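Side-chain contacts in BugD (Bordetella pertussis Tohama I, PDB 2F5X), which binds aspartic acid as a periplasmic solute receptor of the tripartite tricarboxylate transporter family and probably delivers it for uptake: residues I116-G119 with D120-P123; P176-N179 with D180-G183; K254-K257 with S258-G262; P266-Q269 with E270-Q274. One frame throughout, in Å; residues are numbered along the deposited sequence.

Contact 1. Residues I116-G119 with D120-P123; sequences IARG and DFPP
R118 NH1 donates to D120 OD1 at 2.8 Å, a salt bridge between residues two apart in the chain. The carboxylate oxygen lies in the guanidinium plane, but the donor comes from well above the carboxylate plane, and the two flat groups stand 70° apart. F121 takes the same guanidinium over one face: its CD1 is 3.7 Å from R118 NH2, with the ring nearly perpendicular, so the arginine meets the ring at its edge. In R118, chi1 of 51° places CG between the backbone N and the carbonyl carbon, and from there the chain runs extended alongside the turn to D120 and F121. On the strand side, A117 CB touches F121 CD2 at 3.4 Å, an oblique approach to the ring.

Backbone geometry sets these groups in place. F121 N donates to R118 O at 3.0 Å, closing the turn. Further out, R118 NE makes a further salt bridge with D187, which helps fix the guanidinium, while Y132 packs edge-to-face with the F121 ring and L129 of helix 126-136 also touches it. This is a type I beta turn, R118 to F121, leading the chain out of strand 102-117 toward helix 126-136.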
ATOM      1  N   ILE A 116       5.971  12.365   5.829  1.00  8.17           N
ATOM      2  CA  ILE A 116       7.313  12.876   5.570  1.00  8.50           C
ATOM      3  C   ILE A 116       7.266  14.119   4.685  1.00  8.22           C
ATOM      4  O   ILE A 116       6.252  14.408   4.040  1.00  7.75           O
ATOM      5  CB  ILE A 116       8.226  11.793   4.903  1.00  7.89           C
ATOM      6  CG1 ILE A 116       7.661  11.341   3.539  1.00  8.37           C
ATOM      7  CG2 ILE A 116       8.483  10.610   5.848  1.00  9.15           C
ATOM      8  CD1 ILE A 116       8.652  10.474   2.739  1.00  8.67           C
ATOM      9  N   ALA A 117       8.380  14.843   4.637  1.00  8.56           N
ATOM     10  CA  ALA A 117       8.499  15.989   3.748  1.00  8.58           C
ATOM     11  C   ALA A 117       9.909  16.079   3.184  1.00  9.31           C
ATOM     12  O   ALA A 117      10.822  15.389   3.659  1.00  9.29           O
ATOM     13  CB  ALA A 117       8.133  17.275   4.485  1.00  8.75           C
ATOM     14  N   ARG A 118      10.083  16.930   2.175  1.00  9.46           N
ATOM     15  CA  ARG A 118      11.405  17.175   1.609  1.00 10.37           C
ATOM     16  C   ARG A 118      12.374  17.579   2.724  1.00 10.94           C
ATOM     17  O   ARG A 118      11.962  18.142   3.746  1.00 11.06           O
ATOM     18  CB  ARG A 118      11.343  18.242   0.502  1.00 10.52           C
ATOM     19  CG  ARG A 118      10.633  19.544   0.867  1.00 11.70           C
ATOM     20  CD  ARG A 118      10.681  20.563  -0.278  1.00 15.07           C
ATOM     21  NE  ARG A 118       9.836  21.733  -0.070  1.00 19.11           N
ATOM     22  CZ  ARG A 118      10.222  22.847   0.543  1.00 20.31           C
ATOM     23  NH1 ARG A 118      11.450  22.945   1.053  1.00 20.44           N
ATOM     24  NH2 ARG A 118       9.372  23.870   0.651  1.00 19.78           N
ATOM     25  N   GLY A 119      13.650  17.243   2.534  1.00 11.46           N
ATOM     26  CA  GLY A 119      14.660  17.363   3.574  1.00 12.10           C
ATOM     27  C   GLY A 119      14.851  18.751   4.159  1.00 12.51           C
ATOM     28  O   GLY A 119      15.375  18.881   5.262  1.00 13.23           O
ATOM     29  N   ASP A 120      14.441  19.779   3.423  1.00 12.55           N
ATOM     30  CA  ASP A 120      14.570  21.160   3.881  1.00 13.27           C
ATOM     31  C   ASP A 120      13.235  21.839   4.188  1.00 12.60           C
ATOM     32  O   ASP A 120      13.169  23.071   4.295  1.00 13.78           O
ATOM     33  CB  ASP A 120      15.348  21.989   2.858  1.00 13.64           C
ATOM     34  CG  ASP A 120      14.637  22.093   1.528  1.00 15.24           C
ATOM     35  OD1 ASP A 120      13.718  21.278   1.248  1.00 16.87           O
ATOM     36  OD2 ASP A 120      14.937  22.968   0.687  1.00 18.72           O
ATOM     37  N   PHE A 121      12.173  21.047   4.330  1.00 12.23           N
ATOM     38  CA  PHE A 121      10.866  21.593   4.712  1.00 11.67           C
ATOM     39  C   PHE A 121      10.983  22.251   6.091  1.00 11.37           C
ATOM     40  O   PHE A 121      11.521  21.640   7.010  1.00 11.39           O
ATOM     41  CB  PHE A 121       9.834  20.467   4.742  1.00 11.26           C
ATOM     42  CG  PHE A 121       8.422  20.914   4.462  1.00 11.82           C
ATOM     43  CD1 PHE A 121       8.123  21.698   3.346  1.00 12.86           C
ATOM     44  CD2 PHE A 121       7.387  20.531   5.311  1.00 11.84           C
ATOM     45  CE1 PHE A 121       6.813  22.101   3.082  1.00 12.85           C
ATOM     46  CE2 PHE A 121       6.065  20.923   5.057  1.00 12.22           C
ATOM     47  CZ  PHE A 121       5.779  21.713   3.935  1.00 12.05           C
ATOM     48  N   PRO A 122      10.541  23.502   6.243  1.00 11.38           N
ATOM     49  CA  PRO A 122      10.773  24.225   7.509  1.00 11.20           C
ATOM     50  C   PRO A 122      10.359  23.548   8.839  1.00 11.03           C
ATOM     51  O   PRO A 122      11.224  23.549   9.725  1.00 11.29           O
ATOM     52  CB  PRO A 122      10.065  25.570   7.297  1.00 11.39           C
ATOM     53  CG  PRO A 122      10.141  25.770   5.813  1.00 11.57           C
ATOM     54  CD  PRO A 122       9.882  24.360   5.235  1.00 11.31           C
ATOM     55  N   PRO A 123       9.150  23.004   9.007  1.00 10.65           N
ATOM     56  CA  PRO A 123       8.780  22.426  10.310  1.00 10.74           C
ATOM     57  C   PRO A 123       9.630  21.229  10.737  1.00 10.39           C
ATOM     58  O   PRO A 123      10.035  20.415   9.907  1.00 10.03           O
ATOM     59  CB  PRO A 123       7.312  22.023  10.134  1.00 11.06           C
ATOM     60  CG  PRO A 123       7.061  21.977   8.676  1.00 11.59           C
ATOM     61  CD  PRO A 123       8.049  22.902   8.028  1.00 10.84           C
TER

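Contact 2. Residues P176-N179 with D180-G183; sequences PAMN and DLLG
L182 N donates to M178 O at 2.8 Å, and the N-H...O angle of 174° makes this a nearly straight bond. Its neighbours in the ladder are L181 N to A177 O at 2.9 Å, G183 N to N179 O at 2.9 Å and D180 N to P176 O at 3.2 Å. The bond to G183 is the most bent of the four (137°), and it falls where helix 174-182 gives way to a loop.

The carboxylate of D180 turns to Y171, whose OH is hydrogen-bonded to OD2; the same tyrosine also touches A177.

Packing between the side chains centres on M178, a selenomethionine. Its CG stands anti to the backbone N (chi1 179°), and bends at the next two torsions carry SE forward along the helix, toward its C-terminal end, to lie 3.9 Å from L181 CD2. The CG of M178 meets CD1 of L182, also at 3.9 Å, so one bent chain serves two leucines on successive positions. L182 CG additionally rests against the carbonyl oxygen M178 O, at 3.3 Å. Beyond the segments, I116 of strand 102-117 touches both M178 and L181.

The helix begins at T174, which lines the aspartic acid pocket, and the P176 side chain is about 6 Å from the bound ligand.

Polar and apolar duties are therefore divided: four backbone bonds tie the two segments together, D180 is held by a tyrosine hydroxyl, and within the helix the buried selenomethionine meets the leucines through carbon and selenium, contacts without directed bonds, though polar residues such as Q199 also border it.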
ATOM      1  N   PRO A 176       8.508   6.901  -7.897  1.00 10.14           N
ATOM      2  CA  PRO A 176       8.673   8.176  -8.618  1.00 10.00           C
ATOM      3  C   PRO A 176       8.320   9.392  -7.756  1.00  9.97           C
ATOM      4  O   PRO A 176       8.968  10.437  -7.890  1.00  9.79           O
ATOM      5  CB  PRO A 176       7.709   8.066  -9.808  1.00 10.60           C
ATOM      6  CG  PRO A 176       6.841   6.924  -9.535  1.00 11.35           C
ATOM      7  CD  PRO A 176       7.567   6.004  -8.590  1.00  9.80           C
ATOM      8  N   ALA A 177       7.322   9.265  -6.884  1.00  9.03           N
ATOM      9  CA  ALA A 177       6.986  10.384  -5.991  1.00  9.22           C
ATOM     10  C   ALA A 177       8.160  10.700  -5.071  1.00  9.28           C
ATOM     11  O   ALA A 177       8.519  11.865  -4.899  1.00  9.47           O
ATOM     12  CB  ALA A 177       5.744  10.082  -5.192  1.00  9.18           C
HETATM   13  N   MSE A 178       8.759   9.656  -4.497  1.00  9.41           N
HETATM   14  CA  MSE A 178       9.929   9.819  -3.626  1.00  9.97           C
HETATM   15  C   MSE A 178      11.092  10.495  -4.349  1.00 10.75           C
HETATM   16  O   MSE A 178      11.781  11.346  -3.765  1.00 10.60           O
HETATM   17  CB  MSE A 178      10.389   8.473  -3.052  1.00 10.00           C
HETATM   18  CG  MSE A 178      11.616   8.581  -2.147  1.00 10.02           C
HETATM   19 SE   MSE A 178      11.310   9.598  -0.502  1.00 12.15          SE
HETATM   20  CE  MSE A 178      10.378   8.155   0.513  1.00 10.11           C
ATOM     21  N   ASN A 179      11.307  10.118  -5.611  1.00 11.53           N
ATOM     22  CA  ASN A 179      12.316  10.782  -6.439  1.00 13.21           C
ATOM     23  C   ASN A 179      12.102  12.296  -6.431  1.00 12.84           C
ATOM     24  O   ASN A 179      13.043  13.064  -6.230  1.00 13.03           O
ATOM     25  CB  ASN A 179      12.254  10.284  -7.888  1.00 14.51           C
ATOM     26  CG  ASN A 179      12.806   8.885  -8.065  1.00 19.20           C
ATOM     27  OD1 ASN A 179      12.239   8.076  -8.822  1.00 24.29           O
ATOM     28  ND2 ASN A 179      13.922   8.585  -7.395  1.00 22.87           N
ATOM     29  N   ASP A 180      10.862  12.716  -6.661  1.00 12.13           N
ATOM     30  CA  ASP A 180      10.548  14.136  -6.700  1.00 12.35           C
ATOM     31  C   ASP A 180      10.663  14.780  -5.320  1.00 12.29           C
ATOM     32  O   ASP A 180      11.096  15.932  -5.207  1.00 12.37           O
ATOM     33  CB  ASP A 180       9.164  14.385  -7.300  1.00 12.47           C
ATOM     34  CG  ASP A 180       9.204  14.578  -8.805  1.00 13.81           C
ATOM     35  OD1 ASP A 180      10.280  14.395  -9.417  1.00 17.09           O
ATOM     36  OD2 ASP A 180       8.204  14.929  -9.454  1.00 14.64           O
ATOM     37  N   LEU A 181      10.287  14.047  -4.272  1.00 11.51           N
ATOM     38  CA  LEU A 181      10.404  14.578  -2.914  1.00 12.31           C
ATOM     39  C   LEU A 181      11.874  14.802  -2.563  1.00 12.67           C
ATOM     40  O   LEU A 181      12.254  15.868  -2.057  1.00 12.96           O
ATOM     41  CB  LEU A 181       9.739  13.636  -1.903  1.00 12.47           C
ATOM     42  CG  LEU A 181       9.604  14.147  -0.468  1.00 13.90           C
ATOM     43  CD1 LEU A 181       8.341  14.959  -0.325  1.00 17.39           C
ATOM     44  CD2 LEU A 181       9.557  12.965   0.493  1.00 17.74           C
ATOM     45  N   LEU A 182      12.707  13.807  -2.861  1.00 12.86           N
ATOM     46  CA  LEU A 182      14.149  13.933  -2.652  1.00 13.51           C
ATOM     47  C   LEU A 182      14.735  15.061  -3.493  1.00 14.25           C
ATOM     48  O   LEU A 182      15.681  15.730  -3.065  1.00 15.15           O
ATOM     49  CB  LEU A 182      14.871  12.616  -2.955  1.00 13.50           C
ATOM     50  CG  LEU A 182      14.591  11.451  -2.007  1.00 13.26           C
ATOM     51  CD1 LEU A 182      15.184  10.162  -2.575  1.00 13.01           C
ATOM     52  CD2 LEU A 182      15.129  11.712  -0.612  1.00 15.91           C
ATOM     53  N   GLY A 183      14.150  15.288  -4.665  1.00 14.65           N
ATOM     54  CA  GLY A 183      14.593  16.336  -5.573  1.00 15.27           C
ATOM     55  C   GLY A 183      14.018  17.701  -5.244  1.00 15.69           C
ATOM     56  O   GLY A 183      14.290  18.675  -5.956  1.00 16.01           O
TER

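Contact 3. Residues K254-K257 with S258-G262; sequences KLVK and SLQAG
S258 grips K254 twice through one acceptor: its backbone N donates to K254 O at 3.0 Å, and its hydroxyl OG donates to that oxygen at 2.9 Å. The two donors arrive from opposite faces of the carbonyl plane, the hydroxyl 35° out of it. With OG of S258 beside its own backbone N (chi1 -58°), the hydroxyl is turned back along the helix toward the preceding turn, which lets a buried serine spend its proton on the main chain.

The remaining polar bonds are the regular i to i+4 set, L259 N to L255 O, Q260 N to V256 O and A261 N to K257 O, from 2.9 to 3.1 Å.

Side-chain packing is lighter. V256 and Q260 run side by side in the same direction, one turn apart, and V256 CG1 lies 3.4 Å from Q260 NE2. That amide nitrogen is hydrogen-bonded to A284 O, and the extended glutamine lies alongside the valine. K254 CE comes within 4.1 Å of S258 OG, while its NZ donates to T45 O.

Helix 249-263 packs on helix 30-46 with one side and on strand 102-117 with another: S258 and A261 touch T45, S258 also reaches M42, and L255, V256 and L259 touch I105.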
ATOM      1  N   LYS A 254      -2.471 -24.668  -4.498  1.00 13.92           N
ATOM      2  CA  LYS A 254      -1.018 -24.615  -4.648  1.00 14.23           C
ATOM      3  C   LYS A 254      -0.500 -23.223  -4.312  1.00 13.82           C
ATOM      4  O   LYS A 254       0.526 -23.074  -3.625  1.00 13.39           O
ATOM      5  CB  LYS A 254      -0.606 -25.002  -6.075  1.00 14.75           C
ATOM      6  CG  LYS A 254       0.907 -24.948  -6.349  1.00 16.96           C
ATOM      7  CD  LYS A 254       1.699 -25.959  -5.524  1.00 20.85           C
ATOM      8  CE  LYS A 254       3.174 -25.909  -5.894  1.00 22.74           C
ATOM      9  NZ  LYS A 254       4.009 -26.818  -5.060  1.00 25.75           N
ATOM     10  N   LEU A 255      -1.209 -22.205  -4.795  1.00 13.20           N
ATOM     11  CA  LEU A 255      -0.843 -20.823  -4.503  1.00 13.14           C
ATOM     12  C   LEU A 255      -0.948 -20.506  -3.008  1.00 12.81           C
ATOM     13  O   LEU A 255      -0.083 -19.823  -2.472  1.00 13.12           O
ATOM     14  CB  LEU A 255      -1.659 -19.842  -5.350  1.00 12.99           C
ATOM     15  CG  LEU A 255      -1.250 -19.751  -6.832  1.00 14.03           C
ATOM     16  CD1 LEU A 255      -2.355 -19.101  -7.677  1.00 14.98           C
ATOM     17  CD2 LEU A 255       0.080 -19.001  -7.025  1.00 15.00           C
ATOM     18  N   VAL A 256      -1.991 -21.005  -2.342  1.00 12.73           N
ATOM     19  CA  VAL A 256      -2.136 -20.804  -0.891  1.00 12.85           C
ATOM     20  C   VAL A 256      -0.957 -21.428  -0.132  1.00 13.43           C
ATOM     21  O   VAL A 256      -0.349 -20.784   0.732  1.00 12.81           O
ATOM     22  CB  VAL A 256      -3.494 -21.350  -0.363  1.00 12.63           C
ATOM     23  CG1 VAL A 256      -3.540 -21.320   1.144  1.00 12.97           C
ATOM     24  CG2 VAL A 256      -4.640 -20.521  -0.919  1.00 11.70           C
ATOM     25  N   LYS A 257      -0.614 -22.663  -0.482  1.00 14.15           N
ATOM     26  CA  LYS A 257       0.488 -23.356   0.181  1.00 15.02           C
ATOM     27  C   LYS A 257       1.810 -22.621  -0.016  1.00 14.59           C
ATOM     28  O   LYS A 257       2.614 -22.511   0.915  1.00 14.26           O
ATOM     29  CB  LYS A 257       0.611 -24.785  -0.341  1.00 15.74           C
ATOM     30  CG  LYS A 257      -0.431 -25.703   0.243  1.00 20.31           C
ATOM     31  CD  LYS A 257      -0.518 -26.990  -0.550  1.00 25.78           C
ATOM     32  CE  LYS A 257       0.569 -27.947  -0.148  1.00 27.69           C
ATOM     33  NZ  LYS A 257       0.337 -29.276  -0.782  1.00 29.90           N
ATOM     34  N   SER A 258       2.017 -22.111  -1.228  1.00 14.06           N
ATOM     35  CA  SER A 258       3.245 -21.400  -1.573  1.00 13.76           C
ATOM     36  C   SER A 258       3.313 -20.052  -0.865  1.00 13.23           C
ATOM     37  O   SER A 258       4.367 -19.670  -0.367  1.00 13.42           O
ATOM     38  CB  SER A 258       3.356 -21.215  -3.087  1.00 14.06           C
ATOM     39  OG  SER A 258       3.326 -22.468  -3.749  1.00 17.13           O
ATOM     40  N   LEU A 259       2.187 -19.345  -0.812  1.00 12.67           N
ATOM     41  CA  LEU A 259       2.119 -18.090  -0.071  1.00 12.06           C
ATOM     42  C   LEU A 259       2.423 -18.316   1.411  1.00 12.33           C
ATOM     43  O   LEU A 259       3.220 -17.586   2.003  1.00 12.11           O
ATOM     44  CB  LEU A 259       0.752 -17.402  -0.252  1.00 11.83           C
ATOM     45  CG  LEU A 259       0.526 -16.129   0.582  1.00 11.51           C
ATOM     46  CD1 LEU A 259       1.528 -15.014   0.238  1.00 11.35           C
ATOM     47  CD2 LEU A 259      -0.903 -15.630   0.450  1.00 11.99           C
ATOM     48  N   GLN A 260       1.818 -19.346   1.999  1.00 12.25           N
ATOM     49  CA  GLN A 260       2.047 -19.622   3.417  1.00 12.53           C
ATOM     50  C   GLN A 260       3.523 -19.901   3.693  1.00 12.30           C
ATOM     51  O   GLN A 260       4.087 -19.413   4.675  1.00 12.08           O
ATOM     52  CB  GLN A 260       1.171 -20.780   3.882  1.00 12.67           C
ATOM     53  CG  GLN A 260      -0.271 -20.338   4.057  1.00 13.77           C
ATOM     54  CD  GLN A 260      -1.199 -21.454   4.470  1.00 15.23           C
ATOM     55  OE1 GLN A 260      -0.752 -22.546   4.858  1.00 19.36           O
ATOM     56  NE2 GLN A 260      -2.496 -21.186   4.403  1.00 14.66           N
ATOM     57  N   ALA A 261       4.149 -20.662   2.804  1.00 12.35           N
ATOM     58  CA  ALA A 261       5.563 -20.975   2.957  1.00 12.45           C
ATOM     59  C   ALA A 261       6.412 -19.720   2.769  1.00 12.37           C
ATOM     60  O   ALA A 261       7.377 -19.498   3.502  1.00 12.45           O
ATOM     61  CB  ALA A 261       5.973 -22.052   1.979  1.00 12.60           C
ATOM     62  N   GLY A 262       6.042 -18.898   1.791  1.00 12.23           N
ATOM     63  CA  GLY A 262       6.728 -17.635   1.551  1.00 12.53           C
ATOM     64  C   GLY A 262       6.695 -16.695   2.749  1.00 12.23           C
ATOM     65  O   GLY A 262       7.682 -16.017   3.040  1.00 12.64           O
TER

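Contact 4. Residues P266-Q269 with E270-Q274; sequences PKFQ and ERMKQ
K273 N donates to Q269 O at 2.8 Å, the shortest of four backbone bonds. M272 N to F268 O and E270 N to P266 O follow at 2.9 Å, and R271 N to K267 O at 3.1 Å, a continuous helical ladder.

F268 and M272, a selenomethionine, one turn apart, make the side-chain contact. M272 CG sits over one face of the F268 ring, 3.8 Å from its centroid and 20° off the normal, a CH-pi contact displaced toward the rim at CZ. The selenium approaches more obliquely, 4.6 Å from the centroid and 39° off the normal. M272 CG stands beside its own backbone N (chi1 -68°), which turns it back toward the preceding turn, and bends at the next two torsions keep SE and CE near the ring.

V109 of strand 102-117 and V279 of strand 278-279 touch both residues, while S37, L38 and S41 of helix 30-46 close on the ring. Nearby, K267 forms a salt bridge with E40, pinning the helix to that same neighbour, and D265 OD2 accepts from F268 N near the start of the helix. Selenium and methylene set against a phenylalanine ring at i and i+4 form a Met-aromatic contact on the buried side of an amphipathic helix.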
ATOM      1  N   PRO A 266      12.285 -17.160   6.841  1.00 14.45           N
ATOM      2  CA  PRO A 266      13.082 -16.219   7.646  1.00 14.67           C
ATOM      3  C   PRO A 266      13.657 -15.023   6.896  1.00 14.61           C
ATOM      4  O   PRO A 266      13.665 -13.921   7.455  1.00 14.55           O
ATOM      5  CB  PRO A 266      14.236 -17.083   8.179  1.00 14.88           C
ATOM      6  CG  PRO A 266      13.820 -18.478   7.992  1.00 15.65           C
ATOM      7  CD  PRO A 266      12.845 -18.527   6.870  1.00 14.83           C
ATOM      8  N   LYS A 267      14.157 -15.233   5.680  1.00 14.77           N
ATOM      9  CA  LYS A 267      14.729 -14.127   4.904  1.00 14.59           C
ATOM     10  C   LYS A 267      13.665 -13.081   4.589  1.00 13.94           C
ATOM     11  O   LYS A 267      13.880 -11.868   4.769  1.00 13.92           O
ATOM     12  CB  LYS A 267      15.384 -14.629   3.611  1.00 14.80           C
ATOM     13  CG  LYS A 267      16.115 -13.531   2.833  1.00 17.29           C
ATOM     14  CD  LYS A 267      16.733 -14.049   1.539  1.00 20.97           C
ATOM     15  CE  LYS A 267      17.344 -12.903   0.739  1.00 23.52           C
ATOM     16  NZ  LYS A 267      18.152 -13.397  -0.413  1.00 24.00           N
ATOM     17  N   PHE A 268      12.515 -13.553   4.126  1.00 13.18           N
ATOM     18  CA  PHE A 268      11.397 -12.651   3.857  1.00 13.02           C
ATOM     19  C   PHE A 268      11.015 -11.882   5.123  1.00 12.81           C
ATOM     20  O   PHE A 268      10.897 -10.657   5.098  1.00 12.72           O
ATOM     21  CB  PHE A 268      10.199 -13.427   3.296  1.00 12.40           C
ATOM     22  CG  PHE A 268       8.978 -12.574   3.086  1.00 12.47           C
ATOM     23  CD1 PHE A 268       8.923 -11.666   2.026  1.00 11.44           C
ATOM     24  CD2 PHE A 268       7.902 -12.659   3.963  1.00 11.71           C
ATOM     25  CE1 PHE A 268       7.803 -10.857   1.834  1.00 11.14           C
ATOM     26  CE2 PHE A 268       6.781 -11.853   3.781  1.00 11.41           C
ATOM     27  CZ  PHE A 268       6.737 -10.945   2.707  1.00 12.03           C
ATOM     28  N   GLN A 269      10.836 -12.599   6.231  1.00 12.73           N
ATOM     29  CA  GLN A 269      10.429 -11.967   7.492  1.00 12.86           C
ATOM     30  C   GLN A 269      11.449 -10.955   8.034  1.00 13.28           C
ATOM     31  O   GLN A 269      11.056  -9.912   8.570  1.00 13.22           O
ATOM     32  CB  GLN A 269      10.066 -13.027   8.548  1.00 13.21           C
ATOM     33  CG  GLN A 269       8.761 -13.772   8.218  1.00 13.46           C
ATOM     34  CD  GLN A 269       7.713 -13.727   9.332  1.00 13.99           C
ATOM     35  OE1 GLN A 269       6.734 -14.493   9.300  1.00 15.70           O
ATOM     36  NE2 GLN A 269       7.905 -12.848  10.305  1.00 12.97           N
ATOM     37  N   GLU A 270      12.742 -11.245   7.875  1.00 13.49           N
ATOM     38  CA  GLU A 270      13.785 -10.303   8.289  1.00 14.39           C
ATOM     39  C   GLU A 270      13.693  -9.002   7.500  1.00 13.96           C
ATOM     40  O   GLU A 270      13.759  -7.912   8.082  1.00 13.52           O
ATOM     41  CB  GLU A 270      15.186 -10.906   8.141  1.00 15.31           C
ATOM     42  CG  GLU A 270      16.318 -10.019   8.667  1.00 20.48           C
ATOM     43  CD  GLU A 270      16.059  -9.429  10.054  1.00 25.83           C
ATOM     44  OE1 GLU A 270      15.560 -10.150  10.953  1.00 29.03           O
ATOM     45  OE2 GLU A 270      16.359  -8.228  10.247  1.00 29.74           O
ATOM     46  N   ARG A 271      13.537  -9.120   6.183  1.00 13.96           N
ATOM     47  CA  ARG A 271      13.424  -7.934   5.332  1.00 13.91           C
ATOM     48  C   ARG A 271      12.180  -7.133   5.689  1.00 13.37           C
ATOM     49  O   ARG A 271      12.242  -5.908   5.796  1.00 12.86           O
ATOM     50  CB  ARG A 271      13.443  -8.284   3.837  1.00 14.39           C
ATOM     51  CG  ARG A 271      13.399  -7.040   2.913  1.00 17.55           C
ATOM     52  CD  ARG A 271      14.628  -6.136   3.014  1.00 25.03           C
ATOM     53  NE  ARG A 271      14.596  -5.032   2.052  1.00 29.27           N
ATOM     54  CZ  ARG A 271      15.155  -3.833   2.251  1.00 31.27           C
ATOM     55  NH1 ARG A 271      15.793  -3.557   3.382  1.00 32.52           N
ATOM     56  NH2 ARG A 271      15.068  -2.898   1.313  1.00 33.57           N
HETATM   57  N   MSE A 272      11.058  -7.824   5.895  1.00 12.39           N
HETATM   58  CA  MSE A 272       9.825  -7.145   6.298  1.00 12.36           C
HETATM   59  C   MSE A 272       9.976  -6.441   7.645  1.00 12.68           C
HETATM   60  O   MSE A 272       9.567  -5.279   7.797  1.00 13.05           O
HETATM   61  CB  MSE A 272       8.630  -8.113   6.322  1.00 11.95           C
HETATM   62  CG  MSE A 272       8.216  -8.625   4.928  1.00 12.16           C
HETATM   63 SE   MSE A 272       7.835  -7.235   3.577  1.00 13.77          SE
HETATM   64  CE  MSE A 272       9.561  -7.286   2.585  1.00 15.40           C
ATOM     65  N   LYS A 273      10.598  -7.125   8.606  1.00 12.69           N
ATOM     66  CA  LYS A 273      10.820  -6.551   9.935  1.00 13.53           C
ATOM     67  C   LYS A 273      11.649  -5.262   9.855  1.00 13.55           C
ATOM     68  O   LYS A 273      11.297  -4.245  10.455  1.00 13.25           O
ATOM     69  CB  LYS A 273      11.492  -7.584  10.850  1.00 13.92           C
ATOM     70  CG  LYS A 273      11.717  -7.098  12.269  1.00 16.74           C
ATOM     71  CD  LYS A 273      12.604  -8.066  13.059  1.00 21.34           C
ATOM     72  CE  LYS A 273      12.800  -7.585  14.488  1.00 24.39           C
ATOM     73  NZ  LYS A 273      13.694  -6.382  14.536  1.00 28.40           N
ATOM     74  N   GLN A 274      12.722  -5.299   9.070  1.00 13.45           N
ATOM     75  CA  GLN A 274      13.578  -4.125   8.891  1.00 14.58           C
ATOM     76  C   GLN A 274      12.801  -2.954   8.297  1.00 13.93           C
ATOM     77  O   GLN A 274      13.049  -1.799   8.648  1.00 14.61           O
ATOM     78  CB  GLN A 274      14.758  -4.461   7.992  1.00 14.92           C
ATOM     79  CG  GLN A 274      15.773  -5.393   8.644  1.00 19.66           C
ATOM     80  CD  GLN A 274      16.855  -5.842   7.684  1.00 24.52           C
ATOM     81  OE1 GLN A 274      16.606  -5.983   6.485  1.00 27.93           O
ATOM     82  NE2 GLN A 274      18.060  -6.076   8.207  1.00 27.26           N
TER

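Contacts 1 to 4 follow one another in series along the chain. Contacts 1 and 2, with centres 12 Å apart, touch directly: I116 CD1 lies 3.5 Å from L181 CD2, where the end of strand 102-117 meets helix 174-182. Contacts 3 and 4, centres 17 Å apart, lie on the successive helices 249-263 and 266-274 and meet where G262 O comes 3.5 Å from F268 CD2. The side chain of P176 in contact 2 is about 6 Å from the bound aspartic acid, that of M272 in contact 4 about 12 Å. Strand 102-117 runs between the two groups and touches all four contacts, consistent with a two-lobed periplasmic binding protein.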